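PDB 5H3K: Slr0280 protein from Synechocystis sp., which is of unknown function but carries a domain of the phosphodiester glycosidase (NAGPA) family, and so may act on a sugar-phosphate diester. Local coordinates for residues 161-166 with 262-267; 307-312 with 603-608; 336-341 with 582-587. All coordinates share one frame; numbering follows the deposited sequence.

Interaction 1. Residues 161-166 with 262-267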
loop_
_atom_site.group_PDB
_atom_site.type_symbol
_atom_site.label_atom_id
_atom_site.label_comp_id
_atom_site.label_asym_id
_atom_site.label_seq_id
_atom_site.Cartn_x
_atom_site.Cartn_y
_atom_site.Cartn_z
ATOM N N GLN A 161 -12.953 32.410 3.871
ATOM C CA GLN A 161 -14.235 31.731 3.699
ATOM C C GLN A 161 -14.626 31.170 5.051
ATOM O O GLN A 161 -13.857 31.283 6.002
ATOM C CB GLN A 161 -14.135 30.594 2.680
ATOM C CG GLN A 161 -13.553 30.993 1.322
ATOM C CD GLN A 161 -14.499 31.837 0.482
ATOM O OE1 GLN A 161 -15.621 31.427 0.188
ATOM N NE2 GLN A 161 -14.044 33.020 0.088
ATOM N N SER A 162 -15.806 30.559 5.141
ATOM C CA SER A 162 -16.275 30.008 6.412
ATOM C C SER A 162 -15.334 28.917 6.930
ATOM O O SER A 162 -15.093 28.803 8.134
ATOM C CB SER A 162 -17.695 29.452 6.266
ATOM O OG SER A 162 -17.730 28.363 5.361
ATOM N N TRP A 163 -14.787 28.135 6.005
ATOM C CA TRP A 163 -13.988 26.967 6.364
ATOM C C TRP A 163 -12.476 27.160 6.269
ATOM O O TRP A 163 -11.710 26.228 6.546
ATOM C CB TRP A 163 -14.408 25.779 5.509
ATOM C CG TRP A 163 -14.851 26.172 4.138
ATOM C CD1 TRP A 163 -16.130 26.167 3.654
ATOM C CD2 TRP A 163 -14.017 26.629 3.067
ATOM N NE1 TRP A 163 -16.142 26.591 2.341
ATOM C CE2 TRP A 163 -14.862 26.881 1.961
ATOM C CE3 TRP A 163 -12.644 26.847 2.936
ATOM C CZ2 TRP A 163 -14.369 27.342 0.740
ATOM C CZ3 TRP A 163 -12.159 27.301 1.720
ATOM C CH2 TRP A 163 -13.020 27.548 0.642
ATOM N N GLY A 164 -12.045 28.351 5.875
ATOM C CA GLY A 164 -10.625 28.637 5.783
ATOM C C GLY A 164 -10.328 29.768 4.823
ATOM O O GLY A 164 -10.839 30.873 4.976
ATOM N N GLU A 165 -9.482 29.501 3.835
ATOM C CA GLU A 165 -9.127 30.529 2.864
ATOM C C GLU A 165 -9.052 29.962 1.460
ATOM O O GLU A 165 -8.822 28.764 1.267
ATOM C CB GLU A 165 -7.795 31.184 3.219
ATOM C CG GLU A 165 -7.838 32.073 4.445
ATOM C CD GLU A 165 -6.463 32.595 4.807
ATOM O OE1 GLU A 165 -5.866 32.074 5.777
ATOM O OE2 GLU A 165 -5.975 33.512 4.108
ATOM N N ARG A 166 -9.225 30.836 0.481
ATOM C CA ARG A 166 -9.257 30.418 -0.910
ATOM C C ARG A 166 -8.290 31.253 -1.719
ATOM O O ARG A 166 -8.204 32.469 -1.539
ATOM C CB ARG A 166 -10.676 30.574 -1.463
ATOM C CG ARG A 166 -10.760 30.603 -2.976
ATOM C CD ARG A 166 -12.218 30.531 -3.415
ATOM N NE ARG A 166 -12.764 29.184 -3.231
ATOM C CZ ARG A 166 -14.048 28.866 -3.333
ATOM N NH1 ARG A 166 -14.948 29.807 -3.592
ATOM N NH2 ARG A 166 -14.431 27.606 -3.163
ATOM N N ASP A 262 -8.524 25.751 -2.237
ATOM C CA ASP A 262 -9.140 25.971 -0.937
ATOM C C ASP A 262 -8.297 25.330 0.171
ATOM O O ASP A 262 -7.892 24.169 0.062
ATOM C CB ASP A 262 -10.565 25.409 -0.915
ATOM C CG ASP A 262 -11.499 26.135 -1.868
ATOM O OD1 ASP A 262 -11.360 27.359 -2.026
ATOM O OD2 ASP A 262 -12.382 25.481 -2.458
ATOM N N ALA A 263 -8.024 26.093 1.225
ATOM C CA ALA A 263 -7.344 25.557 2.408
ATOM C C ALA A 263 -8.379 25.330 3.506
ATOM O O ALA A 263 -9.023 26.273 3.965
ATOM C CB ALA A 263 -6.248 26.501 2.881
ATOM N N ARG A 264 -8.552 24.077 3.919
ATOM C CA ARG A 264 -9.568 23.735 4.914
ATOM C C ARG A 264 -9.198 22.441 5.636
ATOM O O ARG A 264 -8.381 21.657 5.140
ATOM C CB ARG A 264 -10.952 23.612 4.245
ATOM C CG ARG A 264 -11.041 22.499 3.205
ATOM C CD ARG A 264 -12.307 22.599 2.351
ATOM N NE ARG A 264 -13.517 22.557 3.166
ATOM C CZ ARG A 264 -14.740 22.784 2.699
ATOM N NH1 ARG A 264 -14.918 23.062 1.415
ATOM N NH2 ARG A 264 -15.779 22.737 3.517
ATOM N N ALA A 265 -9.808 22.215 6.798
ATOM C CA ALA A 265 -9.524 21.024 7.592
ATOM C C ALA A 265 -10.409 19.830 7.215
ATOM O O ALA A 265 -10.026 18.678 7.419
ATOM C CB ALA A 265 -9.645 21.332 9.078
ATOM N N ASP A 266 -11.593 20.094 6.675
ATOM C CA ASP A 266 -12.498 18.999 6.313
ATOM C C ASP A 266 -12.356 18.601 4.836
ATOM O O ASP A 266 -13.179 18.960 3.991
ATOM C CB ASP A 266 -13.947 19.352 6.663
ATOM C CG ASP A 266 -14.384 20.679 6.070
ATOM O OD1 ASP A 266 -13.527 21.578 5.916
ATOM O OD2 ASP A 266 -15.583 20.820 5.751
ATOM N N ALA A 267 -11.304 17.837 4.544
ATOM C CA ALA A 267 -10.947 17.450 3.182
ATOM C C ALA A 267 -10.266 16.100 3.297
ATOM O O ALA A 267 -9.779 15.760 4.378
ATOM C CB ALA A 267 -9.989 18.475 2.585
HETATM O O HOH W 1 -11.705 24.200 7.882
#

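Interaction 2. Residues 307-312 with 603-608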
loop_
_atom_site.group_PDB
_atom_site.type_symbol
_atom_site.label_atom_id
_atom_site.label_comp_id
_atom_site.label_asym_id
_atom_site.label_seq_id
_atom_site.Cartn_x
_atom_site.Cartn_y
_atom_site.Cartn_z
ATOM N N ILE A 307 -10.068 -12.307 -9.777
ATOM C CA ILE A 307 -9.481 -11.533 -8.675
ATOM C C ILE A 307 -8.733 -12.437 -7.715
ATOM O O ILE A 307 -9.267 -13.460 -7.271
ATOM C CB ILE A 307 -10.535 -10.728 -7.899
ATOM C CG1 ILE A 307 -11.066 -9.589 -8.775
ATOM C CG2 ILE A 307 -9.942 -10.171 -6.589
ATOM C CD1 ILE A 307 -11.847 -8.535 -8.014
ATOM N N SER A 308 -7.495 -12.060 -7.388
ATOM C CA SER A 308 -6.730 -12.781 -6.382
ATOM C C SER A 308 -5.991 -11.779 -5.515
ATOM O O SER A 308 -5.815 -10.620 -5.907
ATOM C CB SER A 308 -5.747 -13.770 -7.015
ATOM O OG SER A 308 -4.866 -13.130 -7.921
ATOM N N LEU A 309 -5.605 -12.218 -4.320
ATOM C CA LEU A 309 -4.766 -11.408 -3.448
ATOM C C LEU A 309 -3.466 -12.158 -3.172
ATOM O O LEU A 309 -3.454 -13.387 -3.047
ATOM C CB LEU A 309 -5.472 -11.051 -2.133
ATOM C CG LEU A 309 -6.520 -9.932 -2.156
ATOM C CD1 LEU A 309 -7.763 -10.393 -2.872
ATOM C CD2 LEU A 309 -6.876 -9.502 -0.740
ATOM N N ARG A 310 -2.369 -11.412 -3.104
ATOM C CA ARG A 310 -1.063 -11.971 -2.755
ATOM C C ARG A 310 -0.320 -11.015 -1.859
ATOM O O ARG A 310 -0.325 -9.811 -2.103
ATOM C CB ARG A 310 -0.198 -12.183 -4.005
ATOM C CG ARG A 310 -0.629 -13.340 -4.912
ATOM C CD ARG A 310 -0.454 -14.693 -4.222
ATOM N NE ARG A 310 -0.787 -15.787 -5.129
ATOM C CZ ARG A 310 -2.007 -16.297 -5.262
ATOM N NH1 ARG A 310 -3.018 -15.821 -4.546
ATOM N NH2 ARG A 310 -2.218 -17.286 -6.121
ATOM N N PRO A 311 0.367 -11.548 -0.843
ATOM C CA PRO A 311 1.332 -10.707 -0.135
ATOM C C PRO A 311 2.503 -10.407 -1.056
ATOM O O PRO A 311 2.914 -11.268 -1.850
ATOM C CB PRO A 311 1.777 -11.581 1.048
ATOM C CG PRO A 311 1.510 -12.987 0.625
ATOM C CD PRO A 311 0.363 -12.944 -0.361
ATOM N N LEU A 312 3.027 -9.193 -0.965
ATOM C CA LEU A 312 4.095 -8.757 -1.841
ATOM C C LEU A 312 5.206 -8.210 -0.984
ATOM O O LEU A 312 4.961 -7.347 -0.131
ATOM C CB LEU A 312 3.577 -7.656 -2.769
ATOM C CG LEU A 312 2.380 -7.996 -3.662
ATOM C CD1 LEU A 312 2.010 -6.751 -4.469
ATOM C CD2 LEU A 312 2.728 -9.151 -4.588
ATOM N N ASN A 603 6.462 -4.987 3.313
ATOM C CA ASN A 603 5.548 -5.821 2.551
ATOM C C ASN A 603 4.140 -5.250 2.466
ATOM O O ASN A 603 3.770 -4.317 3.197
ATOM C CB ASN A 603 5.531 -7.249 3.110
ATOM C CG ASN A 603 5.173 -7.305 4.596
ATOM O OD1 ASN A 603 3.998 -7.203 4.985
ATOM N ND2 ASN A 603 6.178 -7.518 5.428
ATOM N N ALA A 604 3.352 -5.831 1.576
ATOM C CA ALA A 604 2.031 -5.306 1.279
ATOM C C ALA A 604 1.065 -6.445 1.011
ATOM O O ALA A 604 1.470 -7.598 0.836
ATOM C CB ALA A 604 2.124 -4.411 0.056
ATOM N N ILE A 605 -0.224 -6.133 1.007
ATOM C CA ILE A 605 -1.194 -7.058 0.439
ATOM C C ILE A 605 -1.586 -6.473 -0.907
ATOM O O ILE A 605 -2.030 -5.324 -0.976
ATOM C CB ILE A 605 -2.417 -7.224 1.347
ATOM C CG1 ILE A 605 -2.017 -7.914 2.658
ATOM C CG2 ILE A 605 -3.526 -8.042 0.661
ATOM C CD1 ILE A 605 -3.118 -7.884 3.729
ATOM N N GLY A 606 -1.428 -7.257 -1.971
ATOM C CA GLY A 606 -1.731 -6.802 -3.323
ATOM C C GLY A 606 -2.959 -7.506 -3.884
ATOM O O GLY A 606 -3.215 -8.674 -3.587
ATOM N N VAL A 607 -3.729 -6.781 -4.685
ATOM C CA VAL A 607 -4.900 -7.323 -5.359
ATOM C C VAL A 607 -4.607 -7.384 -6.855
ATOM O O VAL A 607 -4.129 -6.417 -7.449
ATOM C CB VAL A 607 -6.132 -6.433 -5.123
ATOM C CG1 VAL A 607 -7.363 -7.016 -5.851
ATOM C CG2 VAL A 607 -6.417 -6.312 -3.634
ATOM N N PHE A 608 -4.882 -8.530 -7.457
ATOM C CA PHE A 608 -4.598 -8.726 -8.872
ATOM C C PHE A 608 -5.888 -9.070 -9.603
ATOM O O PHE A 608 -6.751 -9.780 -9.075
ATOM C CB PHE A 608 -3.549 -9.828 -9.043
ATOM C CG PHE A 608 -2.198 -9.456 -8.496
ATOM C CD1 PHE A 608 -1.902 -9.630 -7.148
ATOM C CD2 PHE A 608 -1.245 -8.884 -9.323
ATOM C CE1 PHE A 608 -0.653 -9.262 -6.646
ATOM C CE2 PHE A 608 -0.004 -8.517 -8.834
ATOM C CZ PHE A 608 0.289 -8.702 -7.494
HETATM O O HOH W 2 -5.796 -12.902 -10.331
#

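Interaction 3. Residues 336-341 with 582-587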
loop_
_atom_site.group_PDB
_atom_site.type_symbol
_atom_site.label_atom_id
_atom_site.label_comp_id
_atom_site.label_asym_id
_atom_site.label_seq_id
_atom_site.Cartn_x
_atom_site.Cartn_y
_atom_site.Cartn_z
ATOM N N VAL A 336 -4.397 -3.085 -6.829
ATOM C CA VAL A 336 -4.562 -2.407 -5.537
ATOM C C VAL A 336 -3.504 -2.941 -4.584
ATOM O O VAL A 336 -3.152 -4.125 -4.638
ATOM C CB VAL A 336 -5.959 -2.672 -4.883
ATOM C CG1 VAL A 336 -6.303 -1.579 -3.866
ATOM C CG2 VAL A 336 -7.064 -2.756 -5.931
ATOM N N ALA A 337 -2.985 -2.093 -3.701
ATOM C CA ALA A 337 -2.113 -2.597 -2.649
ATOM C C ALA A 337 -2.242 -1.742 -1.416
ATOM O O ALA A 337 -2.488 -0.540 -1.511
ATOM C CB ALA A 337 -0.656 -2.643 -3.118
ATOM N N ILE A 338 -2.096 -2.365 -0.249
ATOM C CA ILE A 338 -2.009 -1.621 1.006
ATOM C C ILE A 338 -0.779 -2.125 1.750
ATOM O O ILE A 338 -0.419 -3.303 1.649
ATOM C CB ILE A 338 -3.307 -1.749 1.849
ATOM C CG1 ILE A 338 -3.298 -0.742 3.007
ATOM C CG2 ILE A 338 -3.511 -3.189 2.346
ATOM C CD1 ILE A 338 -4.623 -0.677 3.778
ATOM N N ASN A 339 -0.097 -1.238 2.463
ATOM C CA ASN A 339 1.003 -1.665 3.325
ATOM C C ASN A 339 0.483 -2.670 4.354
ATOM O O ASN A 339 -0.696 -2.622 4.771
ATOM C CB ASN A 339 1.604 -0.459 4.050
ATOM C CG ASN A 339 0.688 0.064 5.124
ATOM O OD1 ASN A 339 -0.353 0.667 4.832
ATOM N ND2 ASN A 339 1.043 -0.196 6.387
ATOM N N ALA A 340 1.336 -3.599 4.764
ATOM C CA ALA A 340 0.845 -4.718 5.566
ATOM C C ALA A 340 1.607 -4.968 6.868
ATOM O O ALA A 340 1.277 -4.390 7.911
ATOM C CB ALA A 340 0.758 -6.010 4.700
ATOM N N GLY A 341 2.614 -5.837 6.835
ATOM C CA GLY A 341 3.204 -6.317 8.075
ATOM C C GLY A 341 4.223 -5.411 8.765
ATOM O O GLY A 341 4.848 -4.552 8.137
ATOM N N THR A 582 1.456 3.760 6.627
ATOM C CA THR A 582 0.122 3.679 6.015
ATOM C C THR A 582 0.145 4.237 4.595
ATOM O O THR A 582 0.550 5.369 4.377
ATOM C CB THR A 582 -0.953 4.400 6.855
ATOM O OG1 THR A 582 -1.163 3.670 8.076
ATOM C CG2 THR A 582 -2.285 4.457 6.086
ATOM N N SER A 583 -0.301 3.429 3.633
ATOM C CA SER A 583 -0.355 3.841 2.234
ATOM C C SER A 583 -1.203 2.846 1.440
ATOM O O SER A 583 -1.102 1.630 1.625
ATOM C CB SER A 583 1.066 3.976 1.665
ATOM O OG SER A 583 1.924 2.985 2.236
ATOM N N LEU A 584 -2.051 3.379 0.576
ATOM C CA LEU A 584 -3.021 2.576 -0.164
ATOM C C LEU A 584 -2.941 3.003 -1.619
ATOM O O LEU A 584 -3.191 4.172 -1.933
ATOM C CB LEU A 584 -4.428 2.833 0.397
ATOM C CG LEU A 584 -5.659 2.267 -0.312
ATOM C CD1 LEU A 584 -5.493 0.772 -0.496
ATOM C CD2 LEU A 584 -6.908 2.577 0.508
ATOM N N ALA A 585 -2.573 2.068 -2.506
ATOM C CA ALA A 585 -2.352 2.399 -3.919
ATOM C C ALA A 585 -3.414 1.760 -4.801
ATOM O O ALA A 585 -3.788 0.605 -4.596
ATOM C CB ALA A 585 -0.944 1.969 -4.390
ATOM N N LEU A 586 -3.889 2.511 -5.793
ATOM C CA LEU A 586 -4.863 1.997 -6.745
ATOM C C LEU A 586 -4.408 2.399 -8.135
ATOM O O LEU A 586 -4.164 3.582 -8.396
ATOM C CB LEU A 586 -6.265 2.558 -6.444
ATOM C CG LEU A 586 -7.378 2.124 -7.413
ATOM C CD1 LEU A 586 -7.668 0.633 -7.261
ATOM C CD2 LEU A 586 -8.656 2.961 -7.218
ATOM N N GLY A 587 -4.282 1.419 -9.027
ATOM C CA GLY A 587 -3.718 1.677 -10.343
ATOM C C GLY A 587 -2.330 2.295 -10.255
ATOM O O GLY A 587 -1.969 3.151 -11.066
#

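Interaction 1. Residues 161-166 with 262-267
The indole of Trp163 is packed on both faces. On one lies the guanidinium of Arg264, stacked with its plane 15° from the ring and its CZ 3.8 Å from the centroid of the five-membered ring, a cation-pi contact; over the opposite face sits CB of Gln161. At the edge of the indole come Ala263 O and, 3.1 Å from CH2, the carboxylate oxygen OD1 of Asp262, two electron-rich atoms facing ring hydrogens. Asp266 grips the Arg264 guanidinium side-on, NE reaching OD1 of Asp266 at 2.9 Å in the guanidinium plane and NH2 reaching OD2, a salt bridge that should help keep the group flat on the ring.

Arg166 holds Asp262 in the same two-nitrogen fashion. Its NE meets Asp262 OD1 at 2.6 Å on the syn lone pair, while NH2 makes a nearly straight bond to OD2, 3.0 Å long. With CG anti to the backbone N (chi1 161°) and a bend at chi3, the arginine runs alongside the aspartate and grips it side-on, the two planes 33° apart. One acid oxygen thus serves both the arginine and the indole edge.

Between the backbones, Glu165 and Ala263 form an antiparallel hydrogen-bonded pair, tight from Ala263 N to Glu165 O (2.8 Å) and longer from Glu165 N to Ala263 O. Trp163 sits in the turn of the beta hairpin formed by strands 153-161 and 164-171, and this stack holds that turn against the end of strand 258-264 in a four-stranded antiparallel sheet.

Interaction 2. Residues 307-312 with 603-608
Ile307 meets the other strand through CG2, which crosses to CG1 of Val607 at 4.1 Å, while its CA-H points at Phe608 O. Ser308 is hydrogen-bonded in both directions to Phe608, N to O at 2.9 Å and O to N at 2.8 Å; its OG lies beside Phe608 CB and is bonded to a water. Leu309 turns to the other face, where its CG lies side by side with Val607 CG2 (3.9 Å) and its CD2 touches CG2 of Ile605. The same two-way bonding recurs at Arg310 with Gly606 and at Leu312 with Ala604, the regular ladder of two antiparallel strands, 307-313 and 600-609, that brings the C-terminal strand of the phosphodiester glycosidase domain beside one from nearly 300 residues earlier.

Arg310 lays its CB near Phe608 CE1, then bends at chi2 (-66°) so that NH1 returns to the carbonyl of Leu309, 2.9 Å away and above that carbonyl's plane; NH2 has a salt bridge with Asp375. Pro311, opposite Ile605 in a non-hydrogen-bonded pair, directs its CA-H to Ala604 O. Leu312 lies over Gly606, on the face it shares with Phe608: CD1 rests 3.9 Å from Gly606 CA, directly against the backbone, and CD2 lies in the plane of the Phe608 ring at its edge, 3.8 Å from CZ. Helix 325-331 packs on this same face, with Ile328 against Leu312.

Interaction 3. Residues 336-341 with 582-587
Hydrogen bonds join Ala337 and Ala585 in both directions, Ala585 N to Ala337 O being the shorter and straighter at 2.8 Å. Asn339 N continues the ladder to Ser583 O at 3.2 Å. Here the side chain takes over from the backbone: Asn339 OD1, with CG lodged between the backbone N and the carbonyl carbon (chi1 72°), accepts Ser583 N at 3.0 Å, the donor standing 53° out of the amide plane. Ser532 OG also bonds to this oxygen and Asp577 O takes the ND2, which should fix the amide's rotation.

The apolar contacts gather on one face of the sheet. CG2 of Val336 lies alongside CD1 of Leu586 at 3.7 Å, its CG1 beside Leu584 CD1. That same leucine methyl reaches Ile338 CB, 4.1 Å away, and comes within 3.4 Å of Ala337 O. Leu544 of strand 542-547 packs against Val336 and Ile338 from this side, whereas Leu325 of helix 325-331 lies on Ala337 and Ala585 across the sheet.

Flanked by strand 600-609 on its other edge, strand 336-339 is thus an inner strand of an antiparallel sheet in the buried core of the phosphodiester glycosidase-like fold.

Overall arrangement
Interactions 2 and 3 belong to one buried antiparallel sheet: strand 600-609 pairs with 307-313 in the former and also borders 336-339, the first strand of the latter. Their centres lie 9 Å apart and they are joined directly, by Val607 N to Val336 O and by Asn603 OD1 to Gly341 N; along the chain, interaction 3 is nested within the loop closed by interaction 2. Interaction 1 lies in a separate four-stranded sheet, its centre about 37 Å from that of interaction 2 and about 28 Å from that of interaction 3. Only partly buried, it adds salt bridges and a cation-pi stack to one hydrogen-bonded backbone pair, whereas the core contacts rest on backbone ladders and apolar packing, with a side-chain amide extending the ladder in interaction 3.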